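Local structure of Lmo2470 protein (Listeria monocytogenes EGD-e, 5HL3) at residues 75-80 and 93-98; 123-128 and 143-148; 61-66 and 88-93; 24-29 and 53-58; 16-21 and 67-72. The protein is an internalin-family, calcium-binding leucine-rich-repeat protein that interacts with host afadin and facilitates crossing of the basement membrane by the bacterium. One frame throughout, in Å; residues are numbered along the deposited sequence. Where two conformers were deposited one is given.

The five contacts run from the N-terminal helical cap into the first leucine-rich repeats, with interactions 3 to 5 at the junction and 1 and 2 within the repeats. Interactions 1 and 2 each pack a strand of the parallel sheet, with its lead-in, on the turn before the next strand; interaction 2 adds CH...O contacts and a bridging water. Interaction 3 is the most buried, setting helix 60-63 and the turn after it on the loop 88-93. None of these three has a direct hydrogen bond. Interaction 4 is built round a buried aspartate, with lysines and Glu54 toward the surface, whereas interaction 5 puts an arginine on two backbone carbonyls. Phe53, Met63, Leu66, Phe71 and Met27 join contacts 3, 4 and 5 in one core.

Interaction 1. Residues 75-80 and 93-98; sequences TDVSIM and TTIPHL
Val77 and Leu98 meet with their side chains at about a right angle, CG2 of the valine lying 3.8 Å from CD1 of the leucine. That one methyl of Leu98 does most of the work on its side: it also lies 3.6 Å from Thr75 O and leans on the backbone between Asp76 and Val77. Leu98 reaches there because its CG is anti to the backbone N (chi1 -171°), which brings the branch back toward 75-80 although its CB starts out the other way. The same CG2 of Val77 looks toward CD1 of Ile95 at a looser 4.3 Å, so the valine faces both ends of the type I turn formed by residues 95-98, a turn closed by the bond from Leu98 N to Ile95 O. Successive turns of the leucine-rich-repeat solenoid stack in this way: the strand 76-79 turns Val77 inward, and the following coil supplies Ile95 and Leu98 to the same hydrophobic interior, where Phe89 also touches Val77. Outside that interior, Thr75 rests against the turn through its CA, 3.6 Å from His97 O, and through its CG2 methyl, 3.7 Å from the same oxygen. Asp76 points away from the turn, and its OD1 pairs with Thr100 on the next strand.

Interaction 2. Residues 123-128 and 143-148; sequences PEMDTI and TGMPAL
Met125 and Met145, both selenomethionines, lie side by side and point the same way, with SE of Met145 pressed 3.6 Å from CB of Met125. Leu148 runs alongside Met125 too, its CD1 3.9 Å from Met125 CG, so the bent Met125 chain borders both residues. Ile128 comes in across them at about a right angle: its CD1 lies 3.9 Å from Met145 SE, and its CG1 faces Leu148 CD1. The selenium thus fills the notch between the stem of Met125 and the tip of Ile128. Farther out, Pro123 rides over the loop, its CA donating a CH to Gly144 O at 3.5 Å, while the ring of Pro146 settles against Pro123 O. These are successive turns of the leucine-rich-repeat coil, the loop 143-148 following the lead-in to strand 127-129 one repeat later. On the outer side a single water donates to both Asp126 OD2 and Ala147 O, 2.7 Å from each. Met125 O approaches Leu148 N at a poor angle and instead receives the CH of Leu148 CA. Between these two segments, then, apolar fit, weak CH contacts and one water do the joining, and direct backbone bonds come just beyond, from Asp126 to Lys149 and Gln150.

Interaction 3. Residues 61-66 and 88-93; sequences DSMQLL and EFPDIT
Met63, a selenomethionine of helix 60-63, leans on Phe89 and Pro90. Following it outward, CB comes first to the ring of Pro90, at 4.1 Å from CD. With chi1 at -165° the chain heads away from its own backbone N, and CG lies 3.6 Å from that same CD and 3.9 Å from Phe89 CE1. The chain then bends, and SE stands 5.3 Å from the centroid of the Phe89 ring, a Met-aromatic contact approached obliquely. CE continues beyond 88-93 to touch Phe53 and Ile58. Leu66, three residues further on, packs its CD1 4.0 Å from Phe89 CE1, and its CB is met by CD1 of Ile92 at 3.5 Å. Gln64 slides past Pro90 and Ile92 in the opposite direction, OE1 near Pro90 CB and NE2 beside the CG2 methyl of Ile92. That NE2 is hydrogen-bonded to Glu67 and also gives to a water, 2.7 Å away, that in turn donates to Asp91 O. The contact joins the helical cap to the first turns of the leucine-rich repeats, with Phe89 reaching on to Val77 and Ile79 of strand 76-79. Selenium, ring and aliphatic carbons thus make one apolar seam, against which Gln64 lays its amide while spending its N-H groups on Glu67 and the water.

Interaction 4. Residues 24-29 and 53-58; sequences AKDMAK and FETSTI
Asp26 OD2 is gripped by two consecutive backbone amides, Glu54 N at 2.8 Å and Thr55 N at 3.0 Å. The first comes from above the carboxylate, 50° out of its plane, whereas the second uses the syn lone pair. The other oxygen, OD1, accepts the hydroxyl of Thr55 at 2.6 Å, and in one conformer of Lys25 its NZ gives a 2.9 Å bond to Thr55 OG1. Both carboxylate oxygens are thus held, which fixes the rotation of the buried aspartate and probably favours its charged form. This aspartate sits on helix 21-30 of the N-terminal cap characteristic of internalins, and its partners follow the first strand of the parallel sheet, 50-53, so the bonds pin cap to repeat domain. Deeper in, Met27 SE makes an oblique Met-aromatic contact with the Phe53 ring. Toward solvent, Glu54 crosses Lys29 at about a right angle in a salt bridge whose hydrogen bond, 3.2 Å from Lys29 NZ to Glu54 OE1, is weak. One water joins Lys25, Asp26 and Glu54, which probably eases the nearness of the two acids, while a second links Lys29 NZ to Glu54 OE2. The Glu54 side chain also touches Glu81, a calcium-site residue, and lies about 5 Å from a bound calcium ion.

Interaction 5. Residues 16-21 and 67-72; sequences DVFPDD and ERAMFN
Arg68 starts out with CG anti to its carbonyl carbon (chi1 -65°) and bends at chi3 (65°), which swings its guanidinium back onto the end of helix 14-17. There NE gives a 2.8 Å bond to Val17 O and NH2 a 3.0 Å bond to Asp16 O. Both carbonyls lie near the guanidinium plane at its edge; Asp16 O is met almost end-on, at a C=O...donor angle of 168°, whereas NE sits above the plane of the Val17 carbonyl. Pro19, the centre of an inverse gamma turn, lays its ring over one face of the guanidinium, CD 3.5 Å from Arg68 NE. The charged group thus binds two carbonyls at the end of helix 14-17; these bonds set its orientation, and the proline covers one face. On the inner side, Phe18 CZ meets the Ala69 methyl at 3.7 Å and comes within 4.0 Å of Phe71 CZ, both obliquely. Val17 CG1 sits above the centre of the Phe18 ring and faces Ala69 CB at 4.1 Å. Met27 of helix 21-30 touches both phenylalanines and Leu45 of helix 42-46 backs Ala69 and Phe71, so the contact lies between helices 14-17, 21-30 and 42-46 and the loop leading into strand 76-79.

Interaction 1. Residues 75-80 and 93-98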
# COMPACT_ATOMS: atom_id res chain seq x y z
N THR A 75 6.10 11.70 -24.06
CA THR A 75 6.42 11.74 -22.63
C THR A 75 5.61 10.76 -21.78
O THR A 75 5.90 10.60 -20.61
CB THR A 75 6.18 13.15 -22.05
OG1 THR A 75 4.79 13.51 -22.21
CG2 THR A 75 7.07 14.19 -22.74
N ASP A 76 4.60 10.12 -22.37
CA ASP A 76 3.74 9.18 -21.64
C ASP A 76 3.52 7.91 -22.41
O ASP A 76 3.32 7.94 -23.64
CB ASP A 76 2.35 9.76 -21.37
CG ASP A 76 1.42 8.74 -20.63
OD1 ASP A 76 1.65 8.50 -19.44
OD2 ASP A 76 0.54 8.09 -21.25
N VAL A 77 3.55 6.78 -21.70
CA VAL A 77 3.20 5.48 -22.26
C VAL A 77 2.14 4.90 -21.32
O VAL A 77 2.38 4.78 -20.13
CB VAL A 77 4.39 4.51 -22.41
CG1 VAL A 77 3.91 3.09 -22.70
CG2 VAL A 77 5.28 4.98 -23.56
N SER A 78 0.98 4.58 -21.87
CA SER A 78 -0.10 3.99 -21.09
C SER A 78 -0.53 2.69 -21.75
O SER A 78 -0.87 2.65 -22.92
CB SER A 78 -1.27 4.97 -20.97
OG SER A 78 -0.90 6.07 -20.16
N ILE A 79 -0.48 1.62 -20.98
CA ILE A 79 -0.87 0.28 -21.44
C ILE A 79 -2.18 -0.03 -20.72
O ILE A 79 -2.20 -0.45 -19.55
CB ILE A 79 0.25 -0.74 -21.18
CG1 ILE A 79 1.51 -0.28 -21.94
CG2 ILE A 79 -0.18 -2.12 -21.68
CD1 ILE A 79 2.80 -0.75 -21.43
N MSE A 80 -3.29 0.21 -21.42
CA MSE A 80 -4.61 0.11 -20.82
C MSE A 80 -5.19 -1.26 -20.80
O MSE A 80 -6.02 -1.55 -19.97
CB MSE A 80 -5.57 1.02 -21.60
CG MSE A 80 -5.11 2.49 -21.53
SE MSE A 80 -5.09 3.25 -19.71
CE MSE A 80 -7.03 3.25 -19.54
N THR A 93 15.65 2.67 -26.91
CA THR A 93 16.37 3.94 -26.99
C THR A 93 15.62 5.05 -27.71
O THR A 93 16.14 6.15 -27.83
CB THR A 93 17.70 3.74 -27.75
OG1 THR A 93 17.42 3.26 -29.06
CG2 THR A 93 18.63 2.77 -26.99
N THR A 94 14.40 4.78 -28.18
CA THR A 94 13.69 5.72 -29.04
C THR A 94 12.56 6.50 -28.36
O THR A 94 11.75 7.10 -29.04
CB THR A 94 13.12 4.98 -30.27
OG1 THR A 94 12.29 3.91 -29.83
CG2 THR A 94 14.26 4.42 -31.14
N ILE A 95 12.51 6.50 -27.03
CA ILE A 95 11.54 7.35 -26.29
C ILE A 95 12.37 8.08 -25.21
O ILE A 95 12.16 7.92 -24.00
CB ILE A 95 10.39 6.56 -25.65
CG1 ILE A 95 9.86 5.48 -26.61
CG2 ILE A 95 9.27 7.53 -25.26
CD1 ILE A 95 8.80 4.60 -25.98
N PRO A 96 13.32 8.91 -25.65
CA PRO A 96 14.27 9.51 -24.72
C PRO A 96 13.67 10.42 -23.66
O PRO A 96 14.27 10.58 -22.57
CB PRO A 96 15.20 10.31 -25.63
CG PRO A 96 14.42 10.54 -26.88
CD PRO A 96 13.63 9.29 -27.04
N HIS A 97 12.50 10.98 -23.94
CA HIS A 97 11.88 11.94 -23.01
C HIS A 97 10.69 11.36 -22.24
O HIS A 97 9.90 12.09 -21.68
CB HIS A 97 11.55 13.23 -23.77
CG HIS A 97 12.76 13.80 -24.43
ND1 HIS A 97 13.83 14.27 -23.71
CD2 HIS A 97 13.14 13.85 -25.73
CE1 HIS A 97 14.79 14.65 -24.53
NE2 HIS A 97 14.39 14.41 -25.77
N LEU A 98 10.62 10.03 -22.17
CA LEU A 98 9.59 9.38 -21.40
C LEU A 98 9.60 9.84 -19.93
O LEU A 98 10.66 9.83 -19.28
CB LEU A 98 9.77 7.87 -21.47
CG LEU A 98 8.62 7.04 -20.87
CD1 LEU A 98 7.25 7.38 -21.45
CD2 LEU A 98 8.91 5.57 -21.03

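Interaction 2. Residues 123-128 and 143-148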
# COMPACT_ATOMS: atom_id res chain seq x y z
N PRO A 123 15.90 8.41 -18.62
CA PRO A 123 16.45 9.20 -17.49
C PRO A 123 15.53 10.28 -16.95
O PRO A 123 15.77 10.77 -15.85
CB PRO A 123 17.71 9.83 -18.09
CG PRO A 123 17.43 9.91 -19.53
CD PRO A 123 16.66 8.67 -19.86
N GLU A 124 14.50 10.67 -17.70
CA GLU A 124 13.56 11.67 -17.24
C GLU A 124 12.32 11.06 -16.60
O GLU A 124 11.37 11.76 -16.28
CB GLU A 124 13.16 12.61 -18.39
CG GLU A 124 14.40 13.32 -18.97
CD GLU A 124 14.16 14.12 -20.23
OE1 GLU A 124 13.03 14.34 -20.62
OE2 GLU A 124 15.15 14.55 -20.84
N MSE A 125 12.32 9.75 -16.34
CA MSE A 125 11.13 9.15 -15.71
C MSE A 125 10.77 9.82 -14.41
O MSE A 125 11.62 10.00 -13.54
CB MSE A 125 11.35 7.66 -15.46
CG MSE A 125 10.03 6.93 -15.13
SE MSE A 125 8.92 6.57 -16.70
CE MSE A 125 9.86 4.95 -17.28
N ASP A 126 9.48 10.16 -14.28
CA ASP A 126 8.93 10.82 -13.08
C ASP A 126 8.00 9.90 -12.28
O ASP A 126 8.05 9.90 -11.05
CB ASP A 126 8.18 12.10 -13.54
CG ASP A 126 7.53 12.83 -12.41
OD1 ASP A 126 6.39 12.46 -12.05
OD2 ASP A 126 8.14 13.81 -11.90
N THR A 127 7.15 9.14 -12.97
CA THR A 127 6.13 8.32 -12.33
C THR A 127 6.00 6.98 -13.02
O THR A 127 5.88 6.93 -14.25
CB THR A 127 4.75 9.01 -12.32
OG1 THR A 127 4.83 10.25 -11.58
CG2 THR A 127 3.67 8.15 -11.71
N ILE A 128 5.97 5.91 -12.22
CA ILE A 128 5.72 4.55 -12.68
C ILE A 128 4.54 3.98 -11.89
O ILE A 128 4.52 4.06 -10.68
CB ILE A 128 6.93 3.64 -12.52
CG1 ILE A 128 8.12 4.15 -13.39
CG2 ILE A 128 6.54 2.20 -12.87
CD1 ILE A 128 9.38 3.35 -13.18
N THR A 143 19.11 2.50 -10.89
CA THR A 143 20.35 3.26 -11.11
C THR A 143 20.24 4.23 -12.26
O THR A 143 21.17 4.99 -12.46
CB THR A 143 21.55 2.33 -11.39
OG1 THR A 143 21.23 1.49 -12.51
CG2 THR A 143 21.92 1.48 -10.18
N GLY A 144 19.15 4.20 -13.03
CA GLY A 144 19.03 5.03 -14.25
C GLY A 144 17.90 6.05 -14.28
O GLY A 144 17.62 6.65 -15.35
N MSE A 145 17.24 6.27 -13.15
CA MSE A 145 16.07 7.18 -13.11
C MSE A 145 16.24 8.13 -11.96
O MSE A 145 15.49 8.11 -10.98
CB MSE A 145 14.79 6.37 -13.02
CG MSE A 145 14.52 5.59 -14.31
SE MSE A 145 12.83 4.61 -14.36
CE MSE A 145 13.26 3.28 -13.00
N PRO A 146 17.17 9.07 -12.12
CA PRO A 146 17.48 9.97 -11.02
C PRO A 146 16.37 10.94 -10.65
O PRO A 146 16.40 11.51 -9.54
CB PRO A 146 18.71 10.71 -11.53
CG PRO A 146 18.59 10.70 -13.01
CD PRO A 146 18.01 9.33 -13.30
N ALA A 147 15.41 11.15 -11.55
CA ALA A 147 14.36 12.12 -11.33
C ALA A 147 13.05 11.46 -10.88
O ALA A 147 12.01 12.12 -10.82
CB ALA A 147 14.17 12.95 -12.57
N LEU A 148 13.07 10.17 -10.55
CA LEU A 148 11.84 9.49 -10.15
C LEU A 148 11.21 10.13 -8.91
O LEU A 148 11.89 10.36 -7.92
CB LEU A 148 12.11 8.00 -9.89
CG LEU A 148 10.87 7.09 -9.85
CD1 LEU A 148 10.29 6.96 -11.24
CD2 LEU A 148 11.25 5.72 -9.32
O HOH W 1 10.84 14.09 -12.28

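Interaction 3. Residues 61-66 and 88-93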
# COMPACT_ATOMS: atom_id res chain seq x y z
N ASP A 61 8.06 -9.31 -27.32
CA ASP A 61 8.78 -9.21 -28.59
C ASP A 61 8.19 -8.19 -29.53
O ASP A 61 8.94 -7.40 -30.16
CB ASP A 61 8.84 -10.57 -29.28
CG ASP A 61 9.82 -11.51 -28.62
OD1 ASP A 61 10.65 -11.03 -27.80
OD2 ASP A 61 9.78 -12.73 -28.94
N SER A 62 6.87 -8.16 -29.69
CA SER A 62 6.32 -7.15 -30.58
C SER A 62 6.39 -5.73 -30.00
O SER A 62 6.56 -4.78 -30.77
CB SER A 62 4.93 -7.54 -31.10
OG SER A 62 4.05 -7.98 -30.10
N MSE A 63 6.31 -5.55 -28.68
CA MSE A 63 6.46 -4.21 -28.13
C MSE A 63 7.84 -3.67 -28.41
O MSE A 63 8.02 -2.47 -28.57
CB MSE A 63 6.16 -4.24 -26.61
CG MSE A 63 5.94 -2.82 -26.04
SE MSE A 63 4.32 -1.91 -26.70
CE MSE A 63 3.10 -2.49 -25.28
N GLN A 64 8.85 -4.54 -28.47
CA GLN A 64 10.22 -4.14 -28.79
C GLN A 64 10.34 -3.47 -30.17
O GLN A 64 11.28 -2.70 -30.40
CB GLN A 64 11.11 -5.39 -28.78
CG GLN A 64 12.58 -5.11 -28.88
CD GLN A 64 13.21 -4.85 -27.55
OE1 GLN A 64 12.83 -5.48 -26.52
NE2 GLN A 64 14.21 -3.99 -27.54
N LEU A 65 9.40 -3.75 -31.08
CA LEU A 65 9.41 -3.14 -32.41
C LEU A 65 9.27 -1.62 -32.35
O LEU A 65 9.53 -0.96 -33.34
CB LEU A 65 8.31 -3.72 -33.30
CG LEU A 65 8.37 -5.24 -33.55
CD1 LEU A 65 7.05 -5.72 -34.13
CD2 LEU A 65 9.54 -5.60 -34.47
N LEU A 66 8.87 -1.07 -31.21
CA LEU A 66 8.86 0.38 -31.07
C LEU A 66 10.23 1.01 -31.26
O LEU A 66 10.32 2.21 -31.59
CB LEU A 66 8.29 0.79 -29.69
CG LEU A 66 6.81 0.59 -29.45
CD1 LEU A 66 6.47 0.92 -28.00
CD2 LEU A 66 5.95 1.43 -30.38
N GLU A 88 6.52 -7.09 -19.76
CA GLU A 88 7.49 -6.04 -19.53
C GLU A 88 7.43 -4.99 -20.62
O GLU A 88 7.32 -5.34 -21.82
CB GLU A 88 8.88 -6.66 -19.51
CG GLU A 88 10.04 -5.73 -19.34
CD GLU A 88 11.30 -6.51 -19.16
OE1 GLU A 88 12.04 -6.61 -20.15
OE2 GLU A 88 11.46 -7.10 -18.08
N PHE A 89 7.46 -3.71 -20.24
CA PHE A 89 7.65 -2.66 -21.25
C PHE A 89 9.16 -2.56 -21.47
O PHE A 89 9.90 -2.40 -20.52
CB PHE A 89 7.04 -1.31 -20.82
CG PHE A 89 7.08 -0.31 -21.92
CD1 PHE A 89 6.19 -0.40 -22.98
CD2 PHE A 89 8.05 0.66 -21.97
CE1 PHE A 89 6.25 0.49 -24.05
CE2 PHE A 89 8.12 1.54 -23.03
CZ PHE A 89 7.22 1.44 -24.06
N PRO A 90 9.62 -2.68 -22.71
CA PRO A 90 11.06 -2.75 -22.94
C PRO A 90 11.82 -1.44 -22.69
O PRO A 90 11.23 -0.36 -22.75
CB PRO A 90 11.16 -3.18 -24.39
CG PRO A 90 9.97 -2.52 -25.02
CD PRO A 90 8.88 -2.69 -23.98
N ASP A 91 13.11 -1.57 -22.42
CA ASP A 91 14.03 -0.44 -22.22
C ASP A 91 14.65 -0.13 -23.59
O ASP A 91 15.71 -0.63 -23.92
CB ASP A 91 15.09 -0.87 -21.18
CG ASP A 91 15.94 0.26 -20.68
OD1 ASP A 91 15.66 1.45 -20.97
OD2 ASP A 91 16.91 -0.02 -19.96
N ILE A 92 13.94 0.63 -24.42
CA ILE A 92 14.38 0.94 -25.78
C ILE A 92 14.94 2.35 -25.84
O ILE A 92 14.71 3.15 -24.91
CB ILE A 92 13.25 0.74 -26.82
CG1 ILE A 92 12.03 1.62 -26.49
CG2 ILE A 92 12.83 -0.74 -26.85
CD1 ILE A 92 10.98 1.66 -27.57
N THR A 93 15.65 2.67 -26.91
CA THR A 93 16.37 3.94 -26.99
C THR A 93 15.62 5.05 -27.71
O THR A 93 16.14 6.15 -27.83
CB THR A 93 17.70 3.74 -27.75
OG1 THR A 93 17.42 3.26 -29.06
CG2 THR A 93 18.63 2.77 -26.99
O HOH W 2 15.40 -3.40 -25.19

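Interaction 4. Residues 24-29 and 53-58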
# COMPACT_ATOMS: atom_id res chain seq x y z
N ALA A 24 0.62 -2.52 -34.79
CA ALA A 24 0.28 -1.61 -35.89
C ALA A 24 -1.10 -1.00 -35.72
O ALA A 24 -1.29 0.18 -35.98
CB ALA A 24 0.41 -2.30 -37.22
N LYS A 25 -2.06 -1.80 -35.27
CA LYS A 25 -3.41 -1.31 -34.99
C LYS A 25 -3.36 -0.19 -33.94
O LYS A 25 -3.94 0.88 -34.13
CB LYS A 25 -4.30 -2.47 -34.52
CG LYS A 25 -5.65 -2.09 -33.92
CD LYS A 25 -6.57 -3.28 -33.72
CE LYS A 25 -7.82 -2.93 -32.89
NZ LYS A 25 -7.52 -2.68 -31.44
N ASP A 26 -2.65 -0.45 -32.84
CA ASP A 26 -2.55 0.55 -31.78
C ASP A 26 -1.77 1.78 -32.25
O ASP A 26 -2.14 2.90 -31.91
CB ASP A 26 -1.94 -0.04 -30.52
CG ASP A 26 -2.88 -1.00 -29.80
OD1 ASP A 26 -4.02 -1.23 -30.29
OD2 ASP A 26 -2.44 -1.53 -28.74
N MSE A 27 -0.76 1.58 -33.07
CA MSE A 27 -0.01 2.74 -33.59
C MSE A 27 -0.86 3.56 -34.54
O MSE A 27 -0.78 4.78 -34.51
CB MSE A 27 1.31 2.29 -34.23
CG MSE A 27 2.35 1.88 -33.19
SE MSE A 27 2.74 3.28 -31.83
CE MSE A 27 2.90 4.82 -33.02
N ALA A 28 -1.68 2.94 -35.38
CA ALA A 28 -2.57 3.69 -36.25
C ALA A 28 -3.53 4.55 -35.42
O ALA A 28 -3.81 5.70 -35.76
CB ALA A 28 -3.34 2.76 -37.19
N LYS A 29 -4.03 3.99 -34.32
CA LYS A 29 -4.91 4.76 -33.44
C LYS A 29 -4.14 5.94 -32.81
O LYS A 29 -4.63 7.07 -32.77
CB LYS A 29 -5.50 3.86 -32.37
CG LYS A 29 -6.52 4.58 -31.51
CD LYS A 29 -7.12 3.65 -30.47
CE LYS A 29 -7.84 4.48 -29.42
NZ LYS A 29 -8.09 3.75 -28.16
N PHE A 53 -1.65 1.80 -25.56
CA PHE A 53 -1.71 0.43 -26.05
C PHE A 53 -2.89 -0.28 -25.45
O PHE A 53 -3.19 -0.12 -24.26
CB PHE A 53 -0.39 -0.31 -25.80
CG PHE A 53 0.75 0.33 -26.52
CD1 PHE A 53 0.89 0.19 -27.89
CD2 PHE A 53 1.62 1.20 -25.88
CE1 PHE A 53 1.88 0.86 -28.60
CE2 PHE A 53 2.61 1.88 -26.59
CZ PHE A 53 2.73 1.71 -27.95
N GLU A 54 -3.60 -1.04 -26.26
CA GLU A 54 -4.82 -1.72 -25.79
C GLU A 54 -5.11 -3.05 -26.45
O GLU A 54 -6.04 -3.73 -26.06
CB GLU A 54 -6.02 -0.79 -25.97
CG GLU A 54 -6.30 -0.50 -27.44
CD GLU A 54 -7.57 0.29 -27.72
OE1 GLU A 54 -8.17 0.82 -26.76
OE2 GLU A 54 -7.92 0.36 -28.93
N THR A 55 -4.30 -3.47 -27.42
CA THR A 55 -4.55 -4.74 -28.13
C THR A 55 -3.74 -5.83 -27.41
O THR A 55 -2.50 -5.78 -27.35
CB THR A 55 -4.23 -4.63 -29.62
OG1 THR A 55 -5.10 -3.63 -30.18
CG2 THR A 55 -4.51 -5.92 -30.36
N SER A 56 -4.47 -6.83 -26.92
CA SER A 56 -3.88 -7.83 -26.02
C SER A 56 -3.04 -8.92 -26.68
O SER A 56 -2.50 -9.77 -25.97
CB SER A 56 -4.95 -8.42 -25.11
OG SER A 56 -5.36 -7.44 -24.16
N THR A 57 -2.91 -8.90 -28.00
CA THR A 57 -2.02 -9.81 -28.70
C THR A 57 -0.59 -9.29 -28.75
O THR A 57 0.29 -10.00 -29.20
CB THR A 57 -2.49 -10.05 -30.15
OG1 THR A 57 -2.56 -8.79 -30.82
CG2 THR A 57 -3.83 -10.77 -30.18
N ILE A 58 -0.35 -8.05 -28.31
CA ILE A 58 1.02 -7.54 -28.27
C ILE A 58 1.81 -8.34 -27.21
O ILE A 58 1.29 -8.59 -26.13
CB ILE A 58 1.03 -6.02 -27.95
CG1 ILE A 58 0.36 -5.25 -29.12
CG2 ILE A 58 2.45 -5.53 -27.73
CD1 ILE A 58 0.10 -3.80 -28.82
O HOH W 3 -6.37 0.01 -31.09
O HOH W 4 -9.90 2.01 -29.68

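Interaction 5. Residues 16-21 and 67-72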
# COMPACT_ATOMS: atom_id res chain seq x y z
N ASP A 16 4.61 -1.60 -42.08
CA ASP A 16 6.01 -1.91 -42.38
C ASP A 16 6.94 -1.40 -41.26
O ASP A 16 7.92 -2.08 -40.90
CB ASP A 16 6.41 -1.34 -43.73
CG ASP A 16 5.64 -1.98 -44.90
OD1 ASP A 16 5.17 -3.13 -44.80
OD2 ASP A 16 5.58 -1.30 -45.90
N VAL A 17 6.61 -0.25 -40.66
CA VAL A 17 7.41 0.26 -39.54
C VAL A 17 7.22 -0.59 -38.29
O VAL A 17 8.17 -0.87 -37.57
CB VAL A 17 6.98 1.72 -39.22
CG1 VAL A 17 7.80 2.28 -38.05
CG2 VAL A 17 7.11 2.63 -40.45
N PHE A 18 5.99 -1.05 -38.08
CA PHE A 18 5.60 -1.81 -36.88
C PHE A 18 4.99 -3.14 -37.33
O PHE A 18 3.77 -3.28 -37.36
CB PHE A 18 4.57 -0.99 -36.10
CG PHE A 18 5.05 0.40 -35.73
CD1 PHE A 18 6.03 0.60 -34.76
CD2 PHE A 18 4.50 1.51 -36.33
CE1 PHE A 18 6.43 1.88 -34.41
CE2 PHE A 18 4.89 2.80 -35.97
CZ PHE A 18 5.85 2.99 -34.99
N PRO A 19 5.82 -4.13 -37.67
CA PRO A 19 5.35 -5.36 -38.32
C PRO A 19 4.76 -6.38 -37.34
O PRO A 19 5.30 -7.46 -37.13
CB PRO A 19 6.61 -5.87 -39.04
CG PRO A 19 7.70 -5.41 -38.17
CD PRO A 19 7.29 -4.05 -37.69
N ASP A 20 3.63 -6.01 -36.78
CA ASP A 20 2.88 -6.85 -35.85
C ASP A 20 1.46 -6.34 -35.89
O ASP A 20 1.24 -5.12 -35.80
CB ASP A 20 3.43 -6.74 -34.43
CG ASP A 20 2.58 -7.52 -33.44
OD1 ASP A 20 2.69 -8.77 -33.43
OD2 ASP A 20 1.77 -6.90 -32.70
N ASP A 21 0.49 -7.23 -36.02
CA ASP A 21 -0.89 -6.78 -36.24
C ASP A 21 -1.40 -5.90 -35.10
O ASP A 21 -1.94 -4.82 -35.35
CB ASP A 21 -1.82 -7.96 -36.50
CG ASP A 21 -1.53 -8.64 -37.88
OD1 ASP A 21 -0.87 -8.06 -38.77
OD2 ASP A 21 -2.01 -9.76 -38.07
N GLU A 67 11.30 0.23 -31.14
CA GLU A 67 12.65 0.77 -31.36
C GLU A 67 12.92 1.07 -32.85
O GLU A 67 13.95 1.64 -33.18
CB GLU A 67 13.72 -0.15 -30.80
CG GLU A 67 13.88 -1.45 -31.58
CD GLU A 67 14.64 -2.52 -30.83
OE1 GLU A 67 15.24 -2.24 -29.76
OE2 GLU A 67 14.65 -3.67 -31.30
N ARG A 68 11.99 0.70 -33.73
CA ARG A 68 12.11 0.96 -35.16
C ARG A 68 11.66 2.36 -35.53
O ARG A 68 11.77 2.74 -36.69
CB ARG A 68 11.31 -0.06 -35.95
CG ARG A 68 11.85 -1.49 -35.78
CD ARG A 68 10.82 -2.54 -36.13
NE ARG A 68 10.42 -2.51 -37.55
CZ ARG A 68 10.90 -3.31 -38.50
NH1 ARG A 68 11.87 -4.17 -38.24
NH2 ARG A 68 10.42 -3.22 -39.72
N ALA A 69 11.15 3.13 -34.57
CA ALA A 69 10.69 4.50 -34.84
C ALA A 69 11.18 5.44 -33.74
O ALA A 69 11.22 5.05 -32.58
CB ALA A 69 9.16 4.56 -34.91
N MSE A 70 11.55 6.65 -34.12
CA MSE A 70 12.00 7.66 -33.16
C MSE A 70 10.84 8.50 -32.68
O MSE A 70 10.17 9.14 -33.49
CB MSE A 70 13.05 8.55 -33.82
CG MSE A 70 13.62 9.60 -32.85
SE MSE A 70 14.46 8.90 -31.23
CE MSE A 70 15.93 8.03 -32.14
N PHE A 71 10.62 8.49 -31.36
CA PHE A 71 9.55 9.26 -30.70
C PHE A 71 10.20 10.42 -29.94
O PHE A 71 10.50 10.33 -28.75
CB PHE A 71 8.76 8.35 -29.76
CG PHE A 71 8.08 7.20 -30.46
CD1 PHE A 71 6.89 7.38 -31.11
CD2 PHE A 71 8.66 5.93 -30.47
CE1 PHE A 71 6.26 6.34 -31.75
CE2 PHE A 71 8.03 4.87 -31.10
CZ PHE A 71 6.82 5.09 -31.76
N ASN A 72 10.40 11.51 -30.65
CA ASN A 72 11.11 12.66 -30.12
C ASN A 72 10.36 13.41 -29.05
O ASN A 72 11.00 14.02 -28.19
CB ASN A 72 11.44 13.63 -31.26
CG ASN A 72 12.52 13.11 -32.19
OD1 ASN A 72 13.62 12.75 -31.72
ND2 ASN A 72 12.23 13.06 -33.49